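Local atomic coordinates of putative xylanase (Bacteroides fragilis, PDB entry 2P1G), a protein that has no established activity but may hydrolyse glycosyl bonds, possibly in the breakdown of xylan. Residues A50-L55 with Q73-R78; L34-D39 with M63-F68; D188-G193 with K226-L231; D176-T181 with T219-M224. One frame throughout, in Å; residues are numbered along the deposited sequence.

Interaction 1. Residues A50-L55 with Q73-R78; sequences ALAMAL and QRIRYR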
loop_
_atom_site.group_PDB
_atom_site.type_symbol
_atom_site.label_atom_id
_atom_site.label_comp_id
_atom_site.label_asym_id
_atom_site.label_seq_id
_atom_site.Cartn_x
_atom_site.Cartn_y
_atom_site.Cartn_z
ATOM N N ALA A 50 -8.940 1.384 -5.788
ATOM C CA ALA A 50 -8.647 2.442 -6.752
ATOM C C ALA A 50 -7.855 1.904 -7.957
ATOM O O ALA A 50 -8.222 2.146 -9.124
ATOM C CB ALA A 50 -7.872 3.569 -6.063
ATOM N N LEU A 51 -6.797 1.159 -7.667
ATOM C CA LEU A 51 -5.963 0.551 -8.701
ATOM C C LEU A 51 -6.747 -0.439 -9.542
ATOM O O LEU A 51 -6.648 -0.423 -10.779
ATOM C CB LEU A 51 -4.734 -0.137 -8.087
ATOM C CG LEU A 51 -3.704 -0.751 -9.048
ATOM C CD1 LEU A 51 -3.283 0.224 -10.144
ATOM C CD2 LEU A 51 -2.476 -1.223 -8.251
ATOM N N ALA A 52 -7.507 -1.310 -8.880
ATOM C CA ALA A 52 -8.231 -2.345 -9.601
ATOM C C ALA A 52 -9.259 -1.738 -10.556
ATOM O O ALA A 52 -9.484 -2.280 -11.649
ATOM C CB ALA A 52 -8.895 -3.338 -8.628
ATOM N N MET A 53 -9.883 -0.635 -10.141
ATOM C CA MET A 53 -10.791 0.136 -10.996
ATOM C C MET A 53 -10.052 0.786 -12.165
ATOM O O MET A 53 -10.463 0.658 -13.329
ATOM C CB MET A 53 -11.521 1.216 -10.167
ATOM C CG MET A 53 -12.448 0.658 -9.090
ATOM S SD MET A 53 -13.316 1.960 -8.160
ATOM C CE MET A 53 -13.948 0.965 -6.830
ATOM N N ALA A 54 -8.946 1.463 -11.858
ATOM C CA ALA A 54 -8.201 2.216 -12.846
ATOM C C ALA A 54 -7.641 1.346 -13.986
ATOM O O ALA A 54 -7.455 1.835 -15.093
ATOM C CB ALA A 54 -7.094 2.989 -12.184
ATOM N N LEU A 55 -7.356 0.078 -13.688
ATOM C CA LEU A 55 -6.790 -0.859 -14.650
ATOM C C LEU A 55 -7.828 -1.351 -15.653
ATOM O O LEU A 55 -7.461 -1.860 -16.723
ATOM C CB LEU A 55 -6.192 -2.058 -13.918
ATOM C CG LEU A 55 -4.837 -1.780 -13.251
ATOM C CD1 LEU A 55 -4.472 -2.955 -12.383
ATOM C CD2 LEU A 55 -3.737 -1.520 -14.279
ATOM N N GLN A 73 -8.048 -9.372 -7.466
ATOM C CA GLN A 73 -7.456 -10.639 -7.042
ATOM C C GLN A 73 -5.953 -10.666 -7.385
ATOM O O GLN A 73 -5.129 -11.092 -6.570
ATOM C CB GLN A 73 -8.187 -11.816 -7.682
ATOM C CG GLN A 73 -7.569 -13.152 -7.319
ATOM C CD GLN A 73 -8.462 -14.301 -7.648
ATOM O OE1 GLN A 73 -9.696 -14.161 -7.706
ATOM N NE2 GLN A 73 -7.858 -15.456 -7.863
ATOM N N ARG A 74 -5.616 -10.162 -8.569
ATOM C CA ARG A 74 -4.229 -10.069 -9.033
ATOM C C ARG A 74 -3.332 -9.160 -8.190
ATOM O O ARG A 74 -2.117 -9.383 -8.065
ATOM C CB ARG A 74 -4.210 -9.593 -10.484
ATOM C CG ARG A 74 -4.694 -10.691 -11.489
ATOM C CD ARG A 74 -4.587 -10.169 -12.915
ATOM N NE ARG A 74 -3.197 -9.826 -13.269
ATOM C CZ ARG A 74 -2.829 -9.056 -14.286
ATOM N NH1 ARG A 74 -3.723 -8.537 -15.123
ATOM N NH2 ARG A 74 -1.549 -8.817 -14.480
ATOM N N ILE A 75 -3.925 -8.112 -7.641
ATOM C CA ILE A 75 -3.178 -7.160 -6.781
ATOM C C ILE A 75 -3.074 -7.575 -5.313
ATOM O O ILE A 75 -2.046 -7.316 -4.625
ATOM C CB ILE A 75 -3.862 -5.799 -6.874
ATOM C CG1 ILE A 75 -3.680 -5.227 -8.298
ATOM C CG2 ILE A 75 -3.341 -4.841 -5.825
ATOM C CD1 ILE A 75 -4.811 -4.258 -8.656
ATOM N N ARG A 76 -4.140 -8.201 -4.820
ATOM C CA ARG A 76 -4.244 -8.493 -3.389
ATOM C C ARG A 76 -3.544 -9.771 -2.972
ATOM O O ARG A 76 -3.066 -9.866 -1.843
ATOM C CB ARG A 76 -5.726 -8.569 -2.979
ATOM C CG ARG A 76 -5.954 -8.945 -1.512
ATOM C CD ARG A 76 -7.406 -8.671 -1.111
ATOM N NE ARG A 76 -7.736 -7.245 -1.055
ATOM C CZ ARG A 76 -8.992 -6.800 -0.928
ATOM N NH1 ARG A 76 -9.993 -7.677 -0.832
ATOM N NH2 ARG A 76 -9.255 -5.498 -0.888
ATOM N N TYR A 77 -3.469 -10.733 -3.885
ATOM C CA TYR A 77 -2.910 -12.049 -3.593
ATOM C C TYR A 77 -1.639 -12.288 -4.359
ATOM O O TYR A 77 -1.524 -11.846 -5.500
ATOM C CB TYR A 77 -3.948 -13.147 -3.929
ATOM C CG TYR A 77 -5.136 -13.050 -3.013
ATOM C CD1 TYR A 77 -5.110 -13.651 -1.752
ATOM C CD2 TYR A 77 -6.256 -12.289 -3.372
ATOM C CE1 TYR A 77 -6.208 -13.523 -0.892
ATOM C CE2 TYR A 77 -7.347 -12.161 -2.518
ATOM C CZ TYR A 77 -7.300 -12.787 -1.280
ATOM O OH TYR A 77 -8.379 -12.674 -0.442
ATOM N N ARG A 78 -0.687 -12.981 -3.723
ATOM C CA ARG A 78 0.602 -13.366 -4.352
ATOM C C ARG A 78 0.336 -14.114 -5.656
ATOM O O ARG A 78 -0.248 -15.205 -5.638
ATOM C CB ARG A 78 1.391 -14.278 -3.404
ATOM C CG ARG A 78 2.832 -14.536 -3.815
ATOM C CD ARG A 78 3.572 -15.256 -2.700
ATOM N NE ARG A 78 3.848 -14.353 -1.573
ATOM C CZ ARG A 78 3.104 -14.286 -0.473
ATOM N NH1 ARG A 78 2.071 -15.110 -0.329
ATOM N NH2 ARG A 78 3.413 -13.431 0.500
#

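Interaction 2. Residues L34-D39 with M63-F68; sequences LIINCD and MQEGDF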
loop_
_atom_site.group_PDB
_atom_site.type_symbol
_atom_site.label_atom_id
_atom_site.label_comp_id
_atom_site.label_asym_id
_atom_site.label_seq_id
_atom_site.Cartn_x
_atom_site.Cartn_y
_atom_site.Cartn_z
ATOM N N LEU A 34 -11.905 -13.856 -1.755
ATOM C CA LEU A 34 -11.915 -12.458 -2.157
ATOM C C LEU A 34 -13.075 -11.696 -1.501
ATOM O O LEU A 34 -14.246 -12.069 -1.653
ATOM C CB LEU A 34 -11.984 -12.341 -3.681
ATOM C CG LEU A 34 -11.799 -10.939 -4.283
ATOM C CD1 LEU A 34 -10.365 -10.400 -4.024
ATOM C CD2 LEU A 34 -12.093 -10.978 -5.741
ATOM N N ILE A 35 -12.732 -10.650 -0.753
ATOM C CA ILE A 35 -13.732 -9.753 -0.171
ATOM C C ILE A 35 -13.684 -8.386 -0.842
ATOM O O ILE A 35 -12.627 -7.757 -0.879
ATOM C CB ILE A 35 -13.516 -9.580 1.354
ATOM C CG1 ILE A 35 -13.805 -10.900 2.080
ATOM C CG2 ILE A 35 -14.402 -8.425 1.913
ATOM C CD1 ILE A 35 -13.616 -10.810 3.586
ATOM N N ILE A 36 -14.827 -7.934 -1.359
ATOM C CA ILE A 36 -14.938 -6.588 -1.929
ATOM C C ILE A 36 -15.794 -5.765 -0.982
ATOM O O ILE A 36 -17.011 -5.968 -0.890
ATOM C CB ILE A 36 -15.541 -6.597 -3.346
ATOM C CG1 ILE A 36 -14.695 -7.494 -4.268
ATOM C CG2 ILE A 36 -15.667 -5.173 -3.895
ATOM C CD1 ILE A 36 -15.332 -7.750 -5.646
ATOM N N ASN A 37 -15.156 -4.839 -0.271
ATOM C CA ASN A 37 -15.880 -3.967 0.647
ATOM C C ASN A 37 -15.435 -2.540 0.405
ATOM O O ASN A 37 -14.496 -2.075 1.039
ATOM C CB ASN A 37 -15.641 -4.384 2.110
ATOM C CG ASN A 37 -16.486 -3.584 3.088
ATOM O OD1 ASN A 37 -17.137 -2.605 2.703
ATOM N ND2 ASN A 37 -16.491 -4.002 4.357
ATOM N N CYS A 38 -16.102 -1.873 -0.533
ATOM C CA CYS A 38 -15.750 -0.509 -0.921
ATOM C C CYS A 38 -16.401 0.543 -0.027
ATOM O O CYS A 38 -16.156 1.741 -0.191
ATOM C CB CYS A 38 -16.105 -0.276 -2.389
ATOM S SG CYS A 38 -15.122 -1.258 -3.559
ATOM N N ASP A 39 -17.212 0.081 0.924
ATOM C CA ASP A 39 -17.939 0.940 1.861
ATOM C C ASP A 39 -17.155 1.306 3.123
ATOM O O ASP A 39 -17.496 2.282 3.793
ATOM C CB ASP A 39 -19.240 0.248 2.288
ATOM C CG ASP A 39 -20.137 -0.092 1.102
ATOM O OD1 ASP A 39 -20.229 0.727 0.152
ATOM O OD2 ASP A 39 -20.751 -1.180 1.130
ATOM N N MET A 63 -17.454 0.194 -16.736
ATOM C CA MET A 63 -16.570 -0.733 -16.016
ATOM C C MET A 63 -17.285 -2.044 -15.741
ATOM O O MET A 63 -18.418 -2.048 -15.252
ATOM C CB MET A 63 -16.104 -0.127 -14.687
ATOM C CG MET A 63 -15.005 -0.917 -13.994
ATOM S SD MET A 63 -14.463 -0.177 -12.424
ATOM C CE MET A 63 -15.280 -1.215 -11.244
ATOM N N GLN A 64 -16.629 -3.150 -16.065
ATOM C CA GLN A 64 -17.193 -4.474 -15.811
ATOM C C GLN A 64 -16.721 -5.030 -14.477
ATOM O O GLN A 64 -15.526 -5.002 -14.181
ATOM C CB GLN A 64 -16.814 -5.430 -16.925
ATOM C CG GLN A 64 -17.399 -5.056 -18.270
ATOM C CD GLN A 64 -17.209 -6.149 -19.290
ATOM O OE1 GLN A 64 -17.764 -7.248 -19.156
ATOM N NE2 GLN A 64 -16.412 -5.863 -20.319
ATOM N N GLU A 65 -17.659 -5.546 -13.683
ATOM C CA GLU A 65 -17.343 -6.047 -12.346
ATOM C C GLU A 65 -16.413 -7.261 -12.386
ATOM O O GLU A 65 -15.620 -7.469 -11.462
ATOM C CB GLU A 65 -18.619 -6.355 -11.557
ATOM C CG GLU A 65 -18.438 -6.263 -10.030
ATOM C CD GLU A 65 -18.042 -7.594 -9.393
ATOM O OE1 GLU A 65 -18.822 -8.570 -9.512
ATOM O OE2 GLU A 65 -16.959 -7.658 -8.762
ATOM N N GLY A 66 -16.531 -8.066 -13.442
ATOM C CA GLY A 66 -15.598 -9.160 -13.705
ATOM C C GLY A 66 -14.161 -8.702 -13.891
ATOM O O GLY A 66 -13.243 -9.344 -13.392
ATOM N N ASP A 67 -13.962 -7.586 -14.592
ATOM C CA ASP A 67 -12.627 -7.037 -14.794
ATOM C C ASP A 67 -12.069 -6.515 -13.467
ATOM O O ASP A 67 -10.917 -6.768 -13.129
ATOM C CB ASP A 67 -12.654 -5.886 -15.812
ATOM C CG ASP A 67 -13.020 -6.335 -17.221
ATOM O OD1 ASP A 67 -13.169 -7.549 -17.468
ATOM O OD2 ASP A 67 -13.148 -5.449 -18.090
ATOM N N PHE A 68 -12.907 -5.795 -12.726
ATOM C CA PHE A 68 -12.507 -5.217 -11.441
ATOM C C PHE A 68 -12.093 -6.354 -10.509
ATOM O O PHE A 68 -11.030 -6.312 -9.909
ATOM C CB PHE A 68 -13.651 -4.399 -10.842
ATOM C CG PHE A 68 -13.474 -4.055 -9.390
ATOM C CD1 PHE A 68 -12.591 -3.054 -8.995
ATOM C CD2 PHE A 68 -14.219 -4.711 -8.415
ATOM C CE1 PHE A 68 -12.436 -2.726 -7.637
ATOM C CE2 PHE A 68 -14.079 -4.399 -7.064
ATOM C CZ PHE A 68 -13.180 -3.404 -6.672
#

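Interaction 3. Residues D188-G193 with K226-L231; sequences DVSHMG and KDRKSL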
loop_
_atom_site.group_PDB
_atom_site.type_symbol
_atom_site.label_atom_id
_atom_site.label_comp_id
_atom_site.label_asym_id
_atom_site.label_seq_id
_atom_site.Cartn_x
_atom_site.Cartn_y
_atom_site.Cartn_z
ATOM N N ASP A 188 8.555 -2.098 6.841
ATOM C CA ASP A 188 9.106 -1.489 5.656
ATOM C C ASP A 188 8.406 -0.162 5.310
ATOM O O ASP A 188 9.033 0.828 4.954
ATOM C CB ASP A 188 8.906 -2.470 4.460
ATOM C CG ASP A 188 7.463 -3.150 4.392
ATOM O OD1 ASP A 188 6.643 -3.099 5.289
ATOM O OD2 ASP A 188 7.167 -3.788 3.387
ATOM N N VAL A 189 7.087 -0.197 5.396
ATOM C CA VAL A 189 6.227 0.865 4.894
ATOM C C VAL A 189 5.109 0.917 5.915
ATOM O O VAL A 189 4.562 -0.129 6.319
ATOM C CB VAL A 189 5.646 0.517 3.487
ATOM C CG1 VAL A 189 4.491 1.457 3.130
ATOM C CG2 VAL A 189 6.741 0.528 2.398
ATOM N N SER A 190 4.776 2.115 6.377
ATOM C CA SER A 190 3.766 2.241 7.404
ATOM C C SER A 190 2.411 2.622 6.826
ATOM O O SER A 190 1.384 2.362 7.444
ATOM C CB SER A 190 4.195 3.278 8.417
ATOM O OG SER A 190 4.410 4.496 7.770
ATOM N N HIS A 191 2.408 3.215 5.636
ATOM C CA HIS A 191 1.190 3.799 5.079
ATOM C C HIS A 191 1.366 3.967 3.568
ATOM O O HIS A 191 2.479 4.077 3.094
ATOM C CB HIS A 191 1.007 5.180 5.712
ATOM C CG HIS A 191 -0.346 5.772 5.518
ATOM N ND1 HIS A 191 -0.529 7.073 5.105
ATOM C CD2 HIS A 191 -1.582 5.258 5.701
ATOM C CE1 HIS A 191 -1.823 7.329 5.024
ATOM N NE2 HIS A 191 -2.484 6.243 5.376
ATOM N N MET A 192 0.262 3.958 2.827
ATOM C CA MET A 192 0.289 4.264 1.391
ATOM C C MET A 192 -0.872 5.222 1.094
ATOM O O MET A 192 -1.833 5.340 1.860
ATOM C CB MET A 192 0.056 3.010 0.531
ATOM C CG MET A 192 1.244 2.064 0.112
ATOM S SD MET A 192 0.660 0.863 -1.205
ATOM C CE MET A 192 -0.913 0.454 -0.499
ATOM N N GLY A 193 -0.785 5.893 -0.037
ATOM C CA GLY A 193 -1.898 6.733 -0.513
ATOM C C GLY A 193 -1.639 7.103 -1.954
ATOM O O GLY A 193 -0.736 6.537 -2.596
ATOM N N LYS A 226 8.132 14.798 7.510
ATOM C CA LYS A 226 9.077 15.472 8.398
ATOM C C LYS A 226 8.547 15.555 9.837
ATOM O O LYS A 226 9.325 15.636 10.784
ATOM C CB LYS A 226 9.463 16.851 7.834
ATOM C CG LYS A 226 10.340 16.742 6.556
ATOM C CD LYS A 226 10.647 18.087 5.881
ATOM C CE LYS A 226 11.478 17.855 4.584
ATOM N NZ LYS A 226 11.965 19.138 3.901
ATOM N N ASP A 227 7.230 15.490 9.994
ATOM C CA ASP A 227 6.616 15.555 11.319
ATOM C C ASP A 227 6.815 14.280 12.150
ATOM O O ASP A 227 6.699 14.313 13.379
ATOM C CB ASP A 227 5.116 15.839 11.194
ATOM C CG ASP A 227 4.796 17.331 11.052
ATOM O OD1 ASP A 227 5.699 18.186 11.202
ATOM O OD2 ASP A 227 3.613 17.646 10.770
ATOM N N ARG A 228 7.082 13.157 11.489
ATOM C CA ARG A 228 7.152 11.850 12.165
ATOM C C ARG A 228 8.579 11.296 12.119
ATOM O O ARG A 228 9.118 11.059 11.032
ATOM C CB ARG A 228 6.162 10.866 11.503
ATOM C CG ARG A 228 4.696 10.898 12.050
ATOM C CD ARG A 228 3.775 9.885 11.341
ATOM N NE ARG A 228 4.047 8.492 11.751
ATOM C CZ ARG A 228 3.599 7.384 11.147
ATOM N NH1 ARG A 228 2.819 7.431 10.063
ATOM N NH2 ARG A 228 3.949 6.199 11.632
ATOM N N LYS A 229 9.195 11.071 13.286
ATOM C CA LYS A 229 10.578 10.607 13.333
ATOM C C LYS A 229 10.758 9.199 12.736
ATOM O O LYS A 229 11.826 8.894 12.184
ATOM C CB LYS A 229 11.127 10.636 14.765
ATOM C CG LYS A 229 11.305 12.050 15.286
ATOM C CD LYS A 229 12.056 12.082 16.608
ATOM C CE LYS A 229 12.205 13.528 17.079
ATOM N NZ LYS A 229 13.161 13.661 18.233
ATOM N N SER A 230 9.711 8.381 12.829
ATOM C CA SER A 230 9.725 7.005 12.298
ATOM C C SER A 230 9.568 6.913 10.769
ATOM O O SER A 230 9.816 5.859 10.190
ATOM C CB SER A 230 8.648 6.158 12.978
ATOM O OG SER A 230 7.338 6.543 12.570
ATOM N N LEU A 231 9.154 8.007 10.122
ATOM C CA LEU A 231 9.087 8.022 8.663
ATOM C C LEU A 231 10.416 8.452 8.052
ATOM O O LEU A 231 11.065 9.376 8.540
ATOM C CB LEU A 231 7.958 8.929 8.176
ATOM C CG LEU A 231 6.560 8.454 8.573
ATOM C CD1 LEU A 231 5.486 9.371 7.979
ATOM C CD2 LEU A 231 6.313 6.969 8.200
#

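Interaction 4. Residues D176-T181 with T219-M224; sequences DIIALT and TALSQM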
loop_
_atom_site.group_PDB
_atom_site.type_symbol
_atom_site.label_atom_id
_atom_site.label_comp_id
_atom_site.label_asym_id
_atom_site.label_seq_id
_atom_site.Cartn_x
_atom_site.Cartn_y
_atom_site.Cartn_z
ATOM N N ASP A 176 0.032 8.899 -8.851
ATOM C CA ASP A 176 1.069 7.935 -8.451
ATOM C C ASP A 176 0.693 7.391 -7.076
ATOM O O ASP A 176 0.074 8.085 -6.271
ATOM C CB ASP A 176 2.447 8.572 -8.363
ATOM C CG ASP A 176 3.035 8.919 -9.729
ATOM O OD1 ASP A 176 2.449 8.526 -10.775
ATOM O OD2 ASP A 176 4.092 9.593 -9.746
ATOM N N ILE A 177 1.060 6.147 -6.820
ATOM C CA ILE A 177 0.887 5.579 -5.493
ATOM C C ILE A 177 2.124 5.941 -4.699
ATOM O O ILE A 177 3.265 5.792 -5.189
ATOM C CB ILE A 177 0.695 4.043 -5.586
ATOM C CG1 ILE A 177 -0.656 3.747 -6.255
ATOM C CG2 ILE A 177 0.781 3.397 -4.202
ATOM C CD1 ILE A 177 -0.780 2.339 -6.782
ATOM N N ILE A 178 1.913 6.411 -3.473
ATOM C CA ILE A 178 3.015 6.826 -2.619
ATOM C C ILE A 178 3.026 5.898 -1.428
ATOM O O ILE A 178 2.031 5.823 -0.692
ATOM C CB ILE A 178 2.810 8.263 -2.065
ATOM C CG1 ILE A 178 2.665 9.292 -3.200
ATOM C CG2 ILE A 178 3.968 8.658 -1.106
ATOM C CD1 ILE A 178 3.850 9.360 -4.148
ATOM N N ALA A 179 4.131 5.192 -1.245
ATOM C CA ALA A 179 4.330 4.397 -0.010
ATOM C C ALA A 179 5.287 5.121 0.929
ATOM O O ALA A 179 6.410 5.474 0.545
ATOM C CB ALA A 179 4.872 2.993 -0.337
ATOM N N LEU A 180 4.848 5.328 2.167
ATOM C CA LEU A 180 5.641 6.052 3.157
ATOM C C LEU A 180 6.503 5.029 3.895
ATOM O O LEU A 180 5.971 4.143 4.596
ATOM C CB LEU A 180 4.721 6.741 4.155
ATOM C CG LEU A 180 3.776 7.841 3.661
ATOM C CD1 LEU A 180 3.370 8.709 4.830
ATOM C CD2 LEU A 180 4.378 8.691 2.601
ATOM N N THR A 181 7.810 5.166 3.738
ATOM C CA THR A 181 8.789 4.224 4.271
ATOM C C THR A 181 9.068 4.573 5.720
ATOM O O THR A 181 8.950 5.733 6.120
ATOM C CB THR A 181 10.121 4.191 3.445
ATOM O OG1 THR A 181 10.693 5.498 3.371
ATOM C CG2 THR A 181 9.859 3.701 2.028
ATOM N N THR A 219 -2.243 18.620 5.057
ATOM C CA THR A 219 -0.847 18.989 5.172
ATOM C C THR A 219 -0.071 18.368 4.015
ATOM O O THR A 219 -0.293 17.191 3.688
ATOM C CB THR A 219 -0.282 18.529 6.521
ATOM O OG1 THR A 219 -0.281 17.106 6.568
ATOM C CG2 THR A 219 -1.177 19.014 7.672
ATOM N N ALA A 220 0.818 19.153 3.403
ATOM C CA ALA A 220 1.652 18.676 2.304
ATOM C C ALA A 220 2.378 17.400 2.728
ATOM O O ALA A 220 2.758 17.239 3.895
ATOM C CB ALA A 220 2.664 19.748 1.877
ATOM N N LEU A 221 2.569 16.494 1.781
ATOM C CA LEU A 221 3.239 15.221 2.070
ATOM C C LEU A 221 4.594 15.398 2.770
ATOM O O LEU A 221 4.906 14.671 3.717
ATOM C CB LEU A 221 3.388 14.399 0.787
ATOM C CG LEU A 221 4.152 13.067 0.873
ATOM C CD1 LEU A 221 3.464 12.118 1.834
ATOM C CD2 LEU A 221 4.229 12.446 -0.508
ATOM N N SER A 222 5.407 16.340 2.296
ATOM C CA SER A 222 6.720 16.570 2.889
ATOM C C SER A 222 6.623 16.878 4.386
ATOM O O SER A 222 7.468 16.422 5.167
ATOM C CB SER A 222 7.472 17.681 2.142
ATOM O OG SER A 222 6.765 18.908 2.240
ATOM N N GLN A 223 5.566 17.589 4.786
ATOM C CA GLN A 223 5.364 17.923 6.196
ATOM C C GLN A 223 4.874 16.708 6.988
ATOM O O GLN A 223 5.317 16.500 8.118
ATOM C CB GLN A 223 4.409 19.100 6.369
ATOM C CG GLN A 223 4.368 19.631 7.809
ATOM C CD GLN A 223 3.482 20.845 7.969
ATOM O OE1 GLN A 223 3.768 21.923 7.424
ATOM N NE2 GLN A 223 2.398 20.690 8.731
ATOM N N MET A 224 3.987 15.905 6.395
ATOM C CA MET A 224 3.548 14.634 7.011
ATOM C C MET A 224 4.771 13.772 7.355
ATOM O O MET A 224 4.848 13.178 8.439
ATOM C CB MET A 224 2.623 13.828 6.075
ATOM C CG MET A 224 1.265 14.444 5.746
ATOM S SD MET A 224 0.301 13.461 4.532
ATOM C CE MET A 224 0.514 11.813 5.192
#

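Interaction 1. Residues A50-L55 with Q73-R78
I75 pushes its CD1 methyl into a hollow formed by L51, A52 and L55 on helix 43-54, and that single atom makes nearly every contact between A50-L55 and Q73-R78. Packing is tightest at L51, where I75 CD1 lies 3.7 Å from L51 CG and 3.9 Å from L51 CD2 as the two side chains cross at a slant. L51 has CG anti to the backbone N (chi1 -176°), a torsion that sends its branch toward helix 65-76. I75 holds CG1 beside its own backbone N, with a nearly extended second torsion (chi2 154°) that carries CD1 farther across. A52, one residue on, meets I75 CD1 with its backbone N at 4.0 Å and with its CB methyl at 4.2 Å. Its small size suits the close approach of the two backbones, A52 CA lying 7.5 Å from I75 CA. L51, A52 and I75 are buried, and W95 of helix 92-101 packs on both L51 and I75.

The other side is looser. L55, partly exposed, meets I75 tip to tip, with L55 CD1 4.0 Å from I75 CD1.

Around the apolar patch, N71 ND2 donates to A52 O and R76 forms a salt bridge with E48 of helix 43-54. No hydrogen bond joins the two segments, so the isoleucine is held by shape and by burial of apolar surface. Directional bonding between the helices is left to residues such as N71 and R76 at the borders of this patch.

Interaction 2. Residues L34-D39 with M63-F68
I36 and F68 mark the closest backbone approach, 9.9 Å from I36 CA to F68 CA, between a loop extended through N37 and the first turn of helix 65-76, which follows Q64 at the N-cap position. Side chains fill that gap. I36 and F68 run alongside each other in opposite senses, and I36 CG2 comes in at the edge of the ring, in its plane, 3.6 Å from F68 CE2. The other end of I36 reaches farther along, its CD1 lying 3.8 Å from the same F68 CE2. E65 turns back at its second torsion (chi2 -91°), and this bend brings OE2 to 3.5 Å from I36 CD1. That contact sets a carboxylate oxygen beside a methyl and is not a hydrogen bond.

C38 adds a sulfur-aromatic contact: its SG lies 5.4 Å from the centroid of the F68 ring, approaching obliquely at 61° to the ring normal. Y49 of helix 43-54 touches both C38 and F68, and A52 and M53 of that helix also pack on F68, so the ring is buried while I36 and E65 remain exposed.

Within the loop, D39 N donates to N37 OD1 at 3.2 Å through a bent N-H...O angle of 138°. This is an Asx turn, which tightens the chain at N37-D39 in an irregular loop packed against the first turn of helix 65-76.

Interaction 3. Residues D188-G193 with K226-L231
S190 turns its hydroxyl toward the turn of K226-L231, meeting L231 first and R228 more distantly. The nearest contact is non-bonded: S190 OG lies 3.1 Å from L231 CD2, unusually close for an oxygen and a methyl carbon, so little weight rests on the exact distance. The serine oxygen sits between its backbone N and carbonyl carbon (chi1 58°), which aims it at this methyl. L231 CD2 is also the atom that lies over the R228 guanidinium, 3.9 Å above the centre of one face, so the leucine methyl has the serine oxygen and a flat cationic group as neighbours.

No polar bond forms across the contact: R228 NH1 stays 4.1 Å from S190 OG. The arginine bends at its third torsion (chi3 73°), placing one face of the guanidinium against L231 CD2 while the residue itself stays exposed.

Backbone bonds give both segments their shape. A type I beta turn runs from R228 to L231, with L231 N 3.2 Å from R228 O, and leads into strand 231-238. The opposing chain turns a corner at S190, where it pairs antiparallel with strand 177-182: both S190 and H191 bond to L180. H191, next along the strand, touches C43 at the start of helix 43-54. A histidine on a strand beside a cysteine on a helix is consistent with the papain-like folds of peptidase clan CA.

Residues of both segments also bond to others: D188 OD2 with S93 OG, S230 O with T182 OG1, and L231 O with K161 NZ.

Interaction 4. Residues D176-T181 with T219-M224
D176 OD2 is gripped twice, by a salt bridge to R238 NH2 and a hydrogen bond from K173 N, just before the strand whose I178 and L180 then pack on L221 and M224. I178 and L180, two residues apart, face the same side of strand 177-182 and turn toward helix 221-226, while A179 between them points the other way and touches V189 and M192 of the neighbouring strand 189-198.

L221 carries most of the meeting. Its CG stands anti to the backbone N (chi1 176°), and its two methyls fork over the two strand residues: L221 CD1 lies 3.6 Å from L180 CD2, and L221 CD2 lies 3.8 Å from I178 CG2. L180 and L221 pass side by side, pointing opposite ways, whereas I178 and L221 meet at a slant. One turn farther on, M224 brings its CE to 4.2 Å from L180 CD1, a lighter touch.

A220 takes the N-cap position, and M224 N bonds to A220 O at 3.1 Å, so the first turn presents L221 and M224 together. I234 touches I178 and L180 from strand 231-238, and L202 and L204 of strand 201-208 reach L221 and M224.

Only apolar atoms meet across this contact, so the helix is held against the sheet by a largely buried apolar layer rather than by directional bonds.

Interactions 1 and 2 share helix 65-76 and lie with centres 9 Å apart, their segments alternating in the order 34-39, 50-55, 63-68, 73-78. Interactions 3 and 4 come later, also alternating, as 176-181, 188-193, 219-224, 226-231, with centres 8 Å apart; their first segments lie on neighbouring strands 177-182 and 189-198 of one antiparallel sheet. The pairs sit on opposite sides of the chain's centre. Interactions 1 and 4, with centres 21 Å apart, still touch through L51 CD2 and I177 CD1, 4.2 Å apart, so helix 43-54 packs directly on the sheet. All four lie in one compact unit in which a helical half meets a sheet half.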